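Local structure of Dbv8 protein (Nonomuraea, 4MFZ) at residues Q29-E34 and P120-A125; P223-I228 and D270-Q275; D260-E265 and H328-S333. The protein binds decanoyl-CoA and, as a GNAT-family N-acyltransferase, probably transfers the long acyl chain to an amine of a glycopeptide antibiotic precursor. All coordinates share one frame; numbering follows the deposited sequence.

Contact 1: Q29-E34 and P120-A125; sequences QLRLGE and PYETGA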
loop_
_atom_site.group_PDB
_atom_site.type_symbol
_atom_site.label_atom_id
_atom_site.label_comp_id
_atom_site.label_asym_id
_atom_site.label_seq_id
_atom_site.Cartn_x
_atom_site.Cartn_y
_atom_site.Cartn_z
ATOM N N GLN A 29 14.183 -17.633 15.793
ATOM C CA GLN A 29 12.882 -18.298 15.893
ATOM C C GLN A 29 11.946 -18.021 14.721
ATOM O O GLN A 29 11.179 -18.897 14.342
ATOM C CB GLN A 29 12.213 -17.993 17.223
ATOM C CG GLN A 29 13.059 -18.546 18.352
ATOM C CD GLN A 29 12.363 -18.535 19.680
ATOM O OE1 GLN A 29 13.012 -18.360 20.717
ATOM N NE2 GLN A 29 11.047 -18.742 19.673
ATOM N N LEU A 30 12.041 -16.821 14.142
ATOM C CA LEU A 30 11.137 -16.426 13.063
ATOM C C LEU A 30 11.739 -16.719 11.689
ATOM O O LEU A 30 11.142 -16.406 10.667
ATOM C CB LEU A 30 10.725 -14.945 13.205
ATOM C CG LEU A 30 10.036 -14.504 14.504
ATOM C CD1 LEU A 30 9.714 -13.011 14.475
ATOM C CD2 LEU A 30 8.754 -15.280 14.803
ATOM N N ARG A 31 12.929 -17.327 11.678
ATOM C CA ARG A 31 13.612 -17.815 10.463
ATOM C C ARG A 31 14.024 -16.688 9.526
ATOM O O ARG A 31 14.103 -16.878 8.306
ATOM C CB ARG A 31 12.761 -18.879 9.715
ATOM C CG ARG A 31 12.227 -20.028 10.592
ATOM C CD ARG A 31 13.341 -20.798 11.310
ATOM N NE ARG A 31 14.131 -21.574 10.356
ATOM C CZ ARG A 31 15.157 -22.362 10.671
ATOM N NH1 ARG A 31 15.542 -22.519 11.927
ATOM N NH2 ARG A 31 15.804 -23.008 9.718
ATOM N N LEU A 32 14.275 -15.516 10.107
ATOM C CA LEU A 32 14.650 -14.315 9.368
ATOM C C LEU A 32 16.081 -14.330 8.824
ATOM O O LEU A 32 16.994 -14.815 9.476
ATOM C CB LEU A 32 14.434 -13.063 10.236
ATOM C CG LEU A 32 12.985 -12.627 10.454
ATOM C CD1 LEU A 32 12.910 -11.507 11.486
ATOM C CD2 LEU A 32 12.364 -12.177 9.120
ATOM N N GLY A 33 16.278 -13.752 7.641
ATOM C CA GLY A 33 17.583 -13.791 7.000
ATOM C C GLY A 33 18.451 -12.742 7.658
ATOM O O GLY A 33 17.963 -11.935 8.467
ATOM N N GLU A 34 19.728 -12.752 7.302
ATOM C CA GLU A 34 20.708 -11.833 7.834
ATOM C C GLU A 34 20.425 -10.380 7.480
ATOM O O GLU A 34 20.882 -9.467 8.151
ATOM C CB GLU A 34 22.095 -12.200 7.324
ATOM C CG GLU A 34 23.185 -11.308 7.894
ATOM C CD GLU A 34 24.521 -11.550 7.234
ATOM O OE1 GLU A 34 25.552 -11.411 7.926
ATOM O OE2 GLU A 34 24.543 -11.898 6.036
ATOM N N PRO A 120 8.981 -14.769 6.944
ATOM C CA PRO A 120 8.915 -16.138 6.444
ATOM C C PRO A 120 7.630 -16.791 6.889
ATOM O O PRO A 120 7.278 -16.713 8.071
ATOM C CB PRO A 120 10.144 -16.814 7.085
ATOM C CG PRO A 120 11.117 -15.680 7.250
ATOM C CD PRO A 120 10.250 -14.501 7.641
ATOM N N TYR A 121 6.918 -17.413 5.945
ATOM C CA TYR A 121 5.602 -18.004 6.258
ATOM C C TYR A 121 5.654 -19.372 6.931
ATOM O O TYR A 121 4.639 -19.810 7.473
ATOM C CB TYR A 121 4.681 -18.100 5.010
ATOM C CG TYR A 121 4.347 -16.783 4.318
ATOM C CD1 TYR A 121 4.483 -15.560 4.978
ATOM C CD2 TYR A 121 3.869 -16.774 2.985
ATOM C CE1 TYR A 121 4.175 -14.364 4.342
ATOM C CE2 TYR A 121 3.544 -15.588 2.349
ATOM C CZ TYR A 121 3.698 -14.389 3.016
ATOM O OH TYR A 121 3.398 -13.198 2.370
ATOM N N GLU A 122 6.801 -20.052 6.925
ATOM C CA GLU A 122 6.870 -21.420 7.516
ATOM C C GLU A 122 6.614 -21.462 9.034
ATOM O O GLU A 122 6.364 -22.518 9.631
ATOM C CB GLU A 122 8.202 -22.092 7.181
ATOM C CG GLU A 122 9.428 -21.351 7.702
ATOM C CD GLU A 122 10.017 -20.410 6.670
ATOM O OE1 GLU A 122 11.261 -20.320 6.639
ATOM O OE2 GLU A 122 9.244 -19.795 5.869
ATOM N N THR A 123 6.689 -20.285 9.649
ATOM C CA THR A 123 6.490 -20.106 11.079
ATOM C C THR A 123 4.978 -20.046 11.476
ATOM O O THR A 123 4.618 -20.105 12.652
ATOM C CB THR A 123 7.300 -18.832 11.466
ATOM O OG1 THR A 123 8.450 -19.188 12.248
ATOM C CG2 THR A 123 6.490 -17.813 12.111
ATOM N N GLY A 124 4.095 -19.948 10.485
ATOM C CA GLY A 124 2.643 -20.047 10.738
ATOM C C GLY A 124 1.876 -18.822 10.262
ATOM O O GLY A 124 2.471 -17.879 9.746
ATOM N N ALA A 125 0.556 -18.834 10.445
ATOM C CA ALA A 125 -0.290 -17.793 9.892
ATOM C C ALA A 125 -0.095 -16.416 10.564
ATOM O O ALA A 125 -0.328 -15.396 9.936
ATOM C CB ALA A 125 -1.765 -18.227 9.921
HETATM O O HOH W 1 8.598 -16.128 10.597
HETATM O O HOH W 2 13.332 -21.746 7.617
HETATM O O HOH W 3 12.974 -18.353 6.158
#

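Contact 2: P223-I228 and D270-Q275; sequences PLIPDI and DSHILQ. With MFK (decanoyl-CoA), chain B.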
loop_
_atom_site.group_PDB
_atom_site.type_symbol
_atom_site.label_atom_id
_atom_site.label_comp_id
_atom_site.label_asym_id
_atom_site.label_seq_id
_atom_site.Cartn_x
_atom_site.Cartn_y
_atom_site.Cartn_z
ATOM N N PRO A 223 -13.772 1.369 -12.725
ATOM C CA PRO A 223 -13.121 2.076 -13.812
ATOM C C PRO A 223 -12.928 3.551 -13.493
ATOM O O PRO A 223 -13.756 4.161 -12.805
ATOM C CB PRO A 223 -14.097 1.946 -15.006
ATOM C CG PRO A 223 -15.191 1.050 -14.583
ATOM C CD PRO A 223 -15.082 0.787 -13.099
ATOM N N LEU A 224 -11.873 4.128 -14.039
ATOM C CA LEU A 224 -11.551 5.518 -13.766
ATOM C C LEU A 224 -12.352 6.470 -14.661
ATOM O O LEU A 224 -11.782 7.134 -15.516
ATOM C CB LEU A 224 -10.054 5.698 -13.978
ATOM C CG LEU A 224 -9.377 6.967 -13.487
ATOM C CD1 LEU A 224 -9.498 7.132 -11.972
ATOM C CD2 LEU A 224 -7.918 6.900 -13.919
ATOM N N ILE A 225 -13.668 6.560 -14.490
ATOM C CA ILE A 225 -14.406 7.531 -15.294
ATOM C C ILE A 225 -13.922 8.956 -14.957
ATOM O O ILE A 225 -13.569 9.264 -13.805
ATOM C CB ILE A 225 -15.957 7.417 -15.204
ATOM C CG1 ILE A 225 -16.488 7.815 -13.820
ATOM C CG2 ILE A 225 -16.431 6.023 -15.656
ATOM C CD1 ILE A 225 -18.011 7.834 -13.724
ATOM N N PRO A 226 -13.870 9.815 -15.972
ATOM C CA PRO A 226 -13.414 11.204 -15.779
ATOM C C PRO A 226 -14.033 11.929 -14.575
ATOM O O PRO A 226 -13.318 12.664 -13.875
ATOM C CB PRO A 226 -13.816 11.874 -17.105
ATOM C CG PRO A 226 -13.711 10.759 -18.110
ATOM C CD PRO A 226 -14.207 9.528 -17.382
ATOM N N ASP A 227 -15.335 11.723 -14.325
ATOM C CA ASP A 227 -16.024 12.427 -13.241
ATOM C C ASP A 227 -15.445 12.059 -11.866
ATOM O O ASP A 227 -15.322 12.903 -10.988
ATOM C CB ASP A 227 -17.554 12.133 -13.242
ATOM C CG ASP A 227 -18.328 13.026 -14.185
ATOM O OD1 ASP A 227 -17.737 13.937 -14.805
ATOM O OD2 ASP A 227 -19.567 12.829 -14.302
ATOM N N ILE A 228 -15.136 10.788 -11.666
ATOM C CA ILE A 228 -14.592 10.412 -10.372
ATOM C C ILE A 228 -13.111 10.800 -10.267
ATOM O O ILE A 228 -12.664 11.151 -9.192
ATOM C CB ILE A 228 -14.869 8.928 -9.990
ATOM C CG1 ILE A 228 -13.933 7.986 -10.763
ATOM C CG2 ILE A 228 -16.366 8.621 -10.141
ATOM C CD1 ILE A 228 -14.174 6.510 -10.530
ATOM N N ASP A 270 -12.006 6.099 -26.855
ATOM C CA ASP A 270 -12.651 6.622 -25.649
ATOM C C ASP A 270 -12.052 6.112 -24.302
ATOM O O ASP A 270 -12.681 6.253 -23.244
ATOM C CB ASP A 270 -14.162 6.356 -25.706
ATOM C CG ASP A 270 -14.501 4.884 -25.595
ATOM O OD1 ASP A 270 -13.603 4.014 -25.756
ATOM O OD2 ASP A 270 -15.681 4.590 -25.345
ATOM N N SER A 271 -10.861 5.516 -24.349
ATOM C CA SER A 271 -10.177 5.014 -23.152
ATOM C C SER A 271 -9.997 6.071 -22.080
ATOM O O SER A 271 -9.450 7.133 -22.355
ATOM C CB SER A 271 -8.793 4.472 -23.525
ATOM O OG SER A 271 -7.947 4.492 -22.382
ATOM N N HIS A 272 -10.443 5.784 -20.858
ATOM C CA HIS A 272 -10.271 6.728 -19.747
ATOM C C HIS A 272 -8.783 6.999 -19.525
ATOM O O HIS A 272 -8.416 8.101 -19.183
ATOM C CB HIS A 272 -10.839 6.196 -18.425
ATOM C CG HIS A 272 -12.289 5.723 -18.472
ATOM N ND1 HIS A 272 -13.295 6.430 -19.079
ATOM C CD2 HIS A 272 -12.884 4.614 -17.894
ATOM C CE1 HIS A 272 -14.462 5.777 -18.909
ATOM N NE2 HIS A 272 -14.216 4.663 -18.189
ATOM N N ILE A 273 -7.933 5.973 -19.691
ATOM C CA ILE A 273 -6.479 6.093 -19.495
ATOM C C ILE A 273 -5.911 7.089 -20.517
ATOM O O ILE A 273 -5.239 8.061 -20.136
ATOM C CB ILE A 273 -5.747 4.717 -19.604
ATOM C CG1 ILE A 273 -6.112 3.797 -18.426
ATOM C CG2 ILE A 273 -4.216 4.884 -19.698
ATOM C CD1 ILE A 273 -5.907 2.311 -18.710
ATOM N N LEU A 274 -6.241 6.894 -21.798
ATOM C CA LEU A 274 -5.697 7.764 -22.836
ATOM C C LEU A 274 -6.163 9.199 -22.664
ATOM O O LEU A 274 -5.377 10.135 -22.774
ATOM C CB LEU A 274 -6.020 7.261 -24.249
ATOM C CG LEU A 274 -5.571 5.853 -24.596
ATOM C CD1 LEU A 274 -5.933 5.581 -26.058
ATOM C CD2 LEU A 274 -4.079 5.604 -24.335
ATOM N N GLN A 275 -7.446 9.379 -22.392
ATOM C CA GLN A 275 -7.942 10.719 -22.142
ATOM C C GLN A 275 -7.302 11.380 -20.896
ATOM O O GLN A 275 -6.795 12.517 -20.972
ATOM C CB GLN A 275 -9.473 10.707 -22.019
ATOM C CG GLN A 275 -10.025 12.009 -21.459
ATOM C CD GLN A 275 -11.546 12.044 -21.404
ATOM O OE1 GLN A 275 -12.227 11.251 -22.062
ATOM N NE2 GLN A 275 -12.084 12.988 -20.624
HETATM C CCG MFK B . -5.034 8.012 -16.218
HETATM C CCF MFK B . -4.406 9.325 -15.752
HETATM C CCE MFK B . -3.606 9.078 -14.492
HETATM C CCD MFK B . -2.257 8.529 -14.885
HETATM C CCC MFK B . -1.290 8.802 -13.751
HETATM C CCB MFK B . -0.807 7.500 -13.160
HETATM C CCA MFK B . 0.399 7.812 -12.293
HETATM C CBZ MFK B . 0.033 7.503 -10.850
HETATM C CAK MFK B . 0.836 6.309 -10.370
HETATM C CAJ MFK B . -0.111 5.151 -10.024
HETATM O OAL MFK B . -1.235 5.343 -9.550
HETATM S SAI MFK B . 0.577 3.571 -10.339
HETATM C CAH MFK B . -0.813 2.437 -9.919
HETATM C CAG MFK B . -1.926 2.456 -10.972
HETATM N NAF MFK B . -3.001 1.586 -10.467
HETATM C CAE MFK B . -3.433 0.495 -11.125
HETATM O OAM MFK B . -3.016 0.144 -12.226
HETATM C CAD MFK B . -4.556 -0.288 -10.413
HETATM C CAC MFK B . -5.133 -1.359 -11.359
HETATM N NAB MFK B . -5.632 -0.745 -12.606
HETATM C CAA MFK B . -6.942 -0.480 -12.717
HETATM O OAO MFK B . -7.755 -0.723 -11.813
HETATM C CAN MFK B . -7.414 0.112 -14.054
HETATM O OAU MFK B . -6.384 -0.005 -15.062
HETATM C CAP MFK B . -7.906 1.572 -13.937
HETATM C CAR MFK B . -6.794 2.442 -13.371
HETATM C CAS MFK B . -9.127 1.714 -13.033
HETATM C CAQ MFK B . -8.275 2.079 -15.328
HETATM O OAT MFK B . -9.293 1.244 -15.834
HETATM P PAV MFK B . -10.421 1.774 -16.857
HETATM O OAX MFK B . -11.071 2.992 -16.347
HETATM O OAW MFK B . -11.273 0.608 -17.233
HETATM O OAY MFK B . -9.423 2.156 -18.062
HETATM P PAZ MFK B . -9.792 2.362 -19.610
HETATM O OBA MFK B . -8.553 3.118 -20.229
HETATM O OBB MFK B . -11.045 3.111 -19.839
HETATM O "O5'" MFK B . -9.659 0.903 -20.278
HETATM C "C5'" MFK B . -9.847 0.656 -21.653
HETATM C "C4'" MFK B . -9.731 -0.857 -21.866
HETATM O "O4'" MFK B . -8.669 -1.519 -21.073
HETATM C "C3'" MFK B . -10.995 -1.565 -21.441
HETATM O "O3'" MFK B . -11.130 -2.722 -22.267
HETATM P PBV MFK B . -12.581 -3.053 -22.909
HETATM O OBW MFK B . -13.393 -3.567 -21.650
HETATM O OBY MFK B . -12.281 -4.275 -23.937
HETATM O OBX MFK B . -13.310 -1.919 -23.474
HETATM C "C2'" MFK B . -10.654 -1.948 -19.998
HETATM O "O2'" MFK B . -11.462 -2.986 -19.477
HETATM C "C1'" MFK B . -9.244 -2.440 -20.133
HETATM N N9 MFK B . -8.519 -2.357 -18.838
HETATM C C8 MFK B . -8.052 -1.245 -18.258
HETATM N N7 MFK B . -7.453 -1.602 -17.113
HETATM C C5 MFK B . -7.502 -2.940 -17.016
HETATM C C4 MFK B . -8.166 -3.393 -18.085
HETATM N N3 MFK B . -8.334 -4.710 -18.273
HETATM C C2 MFK B . -7.937 -5.756 -17.296
HETATM N N1 MFK B . -7.227 -5.132 -16.162
HETATM C C6 MFK B . -7.046 -3.805 -16.086
HETATM N N6 MFK B . -6.389 -3.301 -15.044
#

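Contact 3: D260-E265 and H328-S333; sequences DPQLAE and HWYQRS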
loop_
_atom_site.group_PDB
_atom_site.type_symbol
_atom_site.label_atom_id
_atom_site.label_comp_id
_atom_site.label_asym_id
_atom_site.label_seq_id
_atom_site.Cartn_x
_atom_site.Cartn_y
_atom_site.Cartn_z
ATOM N N ASP A 260 2.794 4.803 -20.389
ATOM C CA ASP A 260 3.539 4.324 -21.555
ATOM C C ASP A 260 2.843 4.767 -22.841
ATOM O O ASP A 260 1.685 4.361 -23.075
ATOM C CB ASP A 260 3.593 2.796 -21.516
ATOM C CG ASP A 260 4.493 2.192 -22.597
ATOM O OD1 ASP A 260 4.863 2.898 -23.578
ATOM O OD2 ASP A 260 4.849 0.991 -22.444
ATOM N N PRO A 261 3.534 5.573 -23.685
ATOM C CA PRO A 261 2.883 6.000 -24.948
ATOM C C PRO A 261 2.316 4.841 -25.790
ATOM O O PRO A 261 1.292 5.029 -26.468
ATOM C CB PRO A 261 4.005 6.718 -25.716
ATOM C CG PRO A 261 4.926 7.229 -24.622
ATOM C CD PRO A 261 4.838 6.240 -23.472
ATOM N N GLN A 262 2.961 3.673 -25.748
ATOM C CA GLN A 262 2.539 2.482 -26.546
ATOM C C GLN A 262 1.081 2.008 -26.351
ATOM O O GLN A 262 0.536 1.277 -27.185
ATOM C CB GLN A 262 3.463 1.294 -26.247
ATOM C CG GLN A 262 4.928 1.562 -26.526
ATOM C CD GLN A 262 5.785 0.336 -26.279
ATOM O OE1 GLN A 262 6.084 -0.024 -25.129
ATOM N NE2 GLN A 262 6.173 -0.322 -27.357
ATOM N N LEU A 263 0.467 2.393 -25.238
ATOM C CA LEU A 263 -0.902 2.006 -24.950
ATOM C C LEU A 263 -1.832 2.570 -26.015
ATOM O O LEU A 263 -2.867 1.961 -26.312
ATOM C CB LEU A 263 -1.337 2.460 -23.551
ATOM C CG LEU A 263 -0.771 1.720 -22.332
ATOM C CD1 LEU A 263 -1.204 2.371 -21.007
ATOM C CD2 LEU A 263 -1.158 0.242 -22.340
ATOM N N ALA A 264 -1.446 3.706 -26.609
ATOM C CA ALA A 264 -2.243 4.352 -27.672
ATOM C C ALA A 264 -2.312 3.500 -28.938
ATOM O O ALA A 264 -3.173 3.725 -29.792
ATOM C CB ALA A 264 -1.716 5.758 -27.994
ATOM N N GLU A 265 -1.419 2.516 -29.046
ATOM C CA GLU A 265 -1.394 1.607 -30.188
ATOM C C GLU A 265 -2.539 0.582 -30.110
ATOM O O GLU A 265 -2.984 0.027 -31.134
ATOM C CB GLU A 265 -0.047 0.879 -30.240
ATOM C CG GLU A 265 0.545 0.768 -31.638
ATOM C CD GLU A 265 1.522 -0.390 -31.809
ATOM O OE1 GLU A 265 2.534 -0.460 -31.079
ATOM O OE2 GLU A 265 1.281 -1.226 -32.706
ATOM N N HIS A 328 8.152 -4.911 -25.986
ATOM C CA HIS A 328 8.233 -4.588 -24.539
ATOM C C HIS A 328 7.428 -3.423 -24.045
ATOM O O HIS A 328 7.203 -2.464 -24.769
ATOM C CB HIS A 328 9.692 -4.446 -24.097
ATOM C CG HIS A 328 10.465 -5.735 -24.207
ATOM N ND1 HIS A 328 11.215 -6.040 -25.289
ATOM C CD2 HIS A 328 10.528 -6.843 -23.354
ATOM C CE1 HIS A 328 11.759 -7.273 -25.125
ATOM N NE2 HIS A 328 11.330 -7.764 -23.940
ATOM N N TRP A 329 7.027 -3.505 -22.774
ATOM C CA TRP A 329 6.311 -2.429 -22.091
ATOM C C TRP A 329 7.215 -1.607 -21.225
ATOM O O TRP A 329 8.145 -2.137 -20.621
ATOM C CB TRP A 329 5.209 -3.025 -21.235
ATOM C CG TRP A 329 4.164 -3.709 -22.073
ATOM C CD1 TRP A 329 4.008 -5.079 -22.292
ATOM C CD2 TRP A 329 3.119 -3.061 -22.864
ATOM N NE1 TRP A 329 2.941 -5.319 -23.138
ATOM C CE2 TRP A 329 2.363 -4.144 -23.516
ATOM C CE3 TRP A 329 2.735 -1.737 -23.080
ATOM C CZ2 TRP A 329 1.272 -3.888 -24.341
ATOM C CZ3 TRP A 329 1.637 -1.493 -23.920
ATOM C CH2 TRP A 329 0.916 -2.546 -24.527
ATOM N N TYR A 330 6.926 -0.307 -21.135
ATOM C CA TYR A 330 7.679 0.614 -20.257
ATOM C C TYR A 330 6.807 1.325 -19.219
ATOM O O TYR A 330 5.631 1.581 -19.450
ATOM C CB TYR A 330 8.489 1.626 -21.097
ATOM C CG TYR A 330 9.419 0.900 -22.028
ATOM C CD1 TYR A 330 10.688 0.502 -21.599
ATOM C CD2 TYR A 330 9.008 0.540 -23.316
ATOM C CE1 TYR A 330 11.539 -0.209 -22.434
ATOM C CE2 TYR A 330 9.847 -0.171 -24.154
ATOM C CZ TYR A 330 11.106 -0.544 -23.705
ATOM O OH TYR A 330 11.944 -1.251 -24.535
ATOM N N GLN A 331 7.390 1.610 -18.059
ATOM C CA GLN A 331 6.821 2.531 -17.094
ATOM C C GLN A 331 7.337 3.920 -17.405
ATOM O O GLN A 331 8.497 4.069 -17.816
ATOM C CB GLN A 331 7.313 2.179 -15.709
ATOM C CG GLN A 331 6.751 0.891 -15.151
ATOM C CD GLN A 331 7.085 0.767 -13.692
ATOM O OE1 GLN A 331 6.230 0.913 -12.820
ATOM N NE2 GLN A 331 8.351 0.544 -13.412
ATOM N N ARG A 332 6.509 4.939 -17.203
ATOM C CA ARG A 332 7.000 6.322 -17.292
ATOM C C ARG A 332 6.669 7.076 -16.019
ATOM O O ARG A 332 5.677 6.766 -15.347
ATOM C CB ARG A 332 6.454 7.079 -18.522
ATOM C CG ARG A 332 6.452 6.292 -19.829
ATOM C CD ARG A 332 7.808 6.249 -20.518
ATOM N NE ARG A 332 7.937 7.394 -21.403
ATOM C CZ ARG A 332 8.572 8.503 -21.071
ATOM N NH1 ARG A 332 9.140 8.580 -19.899
ATOM N NH2 ARG A 332 8.642 9.521 -21.902
ATOM N N SER A 333 7.509 8.064 -15.712
ATOM C CA SER A 333 7.300 8.981 -14.607
ATOM C C SER A 333 6.665 10.244 -15.126
ATOM O O SER A 333 6.988 10.718 -16.211
ATOM C CB SER A 333 8.637 9.318 -13.933
ATOM O OG SER A 333 9.182 8.138 -13.397
#

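Contact 1: Q29-E34 and P120-A125
E122 OE1 accepts from two water molecules that bridge it to R31. One donates to OE1 and accepts from R31 NE, lying in the plane of the guanidinium at its edge. The second, 2.7 Å from E122 OE1, also donates to the carbonyl oxygen of R31, so one carboxylate oxygen is coupled to both the side chain and the backbone of the same residue. The charged groups themselves stay apart, with R31 NE 4.9 Å from E122 OE1 and the guanidinium and carboxylate planes 61° apart; the link seen between them runs through water. R31 bends at both chi2 and chi3 (-58° and -70°), which turns its end away from the P120-A125 loop while CB and CG still pass beside OE1. A third water donates to L30 O, at 2.6 Å, and to P120 O, linking the two backbones. R31 has positive phi and closes helix 23-29 in a Schellman motif; the chain turning off that helix is thus laid against the loop that leads to G124, the N-cap of helix 125-128. P120 packs against the backbone just past helix 23-29. Its CG rests 3.4 Å from R31 O and close to L30 O as well, and its CD packs tightly on the methyl L32 CD2, at 3.5 Å, the two side chains crossing at about a right angle. T123 turns its OG1 to the end of the helix, 3.9 Å from L30 CA. On the buried side, the side chain of L30 continues onto A90, L91 and L94 of helix 89-104.

Contact 2: P223-I228 and D270-Q275
H272 wedges between the P223-I228 turn and the pyrophosphate of decanoyl-CoA, in the GNAT-like C-terminal domain, where the start of helix 272-277 holds the ligand. I225 CA sits 4.0 Å from the ring centroid and only 5° off its normal, a CH-pi contact over one face, with I225 CG2 alongside. L224 is the central residue of an inverse gamma turn, and its O lies 3.2 Å from H272 CB. This packed part contrasts with the outer side, where the extended chain of the exposed Q275 merely crosses P226, its NE2 3.7 Å from P226 CG.

The N-terminal turn of the helix cups one phosphate: H272 N donates to OBB of decanoyl-CoA at 2.9 Å, while I273 N and S271 OG both donate to OBA. The helix end would probably add a favourable electrostatic field for the anion. L224 N reaches the other phosphate from across the contact, although the position of its acceptor OAX is less certain. S271 is also the N-cap: chi1 of 157° swings OG back over the first turn, where it accepts from L274 N at 3.0 Å with a nearly straight N-H...O angle of 172°.

Contact 3: D260-E265 and H328-S333
With CG of D260 trans to the backbone N (chi1 -173°), the carboxylate extends between its own chain and the backbone at Y330, so that each oxygen meets a different backbone N-H. OD2 accepts from Y330 N across the contact, at 2.8 Å and almost straight (169°), the donor approaching from above the carboxylate plane. OD1 accepts from Q262 N at 3.0 Å, this donor lying off the opposite face of the carboxylate, and closes an Asx turn. Together the two bonds fix the rotation of this buried carboxylate. OD2 also lies near the plane of the W329 ring, 3.5 Å from CE3 at its edge.

Further round the same indole, L263 CD2 packs on CZ3 at 3.6 Å, the two side chains crossing at about a right angle, and Q262 CB approaches the same carbon. R332 brings its CG to 3.9 Å from D260 CA, and P261 CD comes to the edge of the guanidinium. R332 NH1 is held by L283 O of the neighbouring strand, whereas W329 leans on helices 291-299 and 314-324. Successive N-H groups of 263-265 point back to carbonyls three residues earlier, as in 3-10 turns. The arrangement is an Asx turn whose aspartate also holds the backbone N-H of Y330, on strand 330-337, an inner strand of the mixed sheet in the GNAT-like domain.

From the N terminus, contact 1 comes first: it brings the end of helix 23-29 back against the loop before helix 125-128, closing an excursion that holds helices and loops but no strand, within the N-terminal part of the chain. It is complete before the other two begin, and its centre lies about 43 Å from that of contact 2, across the centre of the chain. Contacts 2 and 3 interlock in the GNAT-like domain, their segments alternating as 223-228, 260-265, 270-275 and 328-333. Their centres are about 17 Å apart, and they touch where L274 and I273 pack on the 263-264 turn. The CoA-binding helix start is thereby joined to strand 330-337 of the sheet.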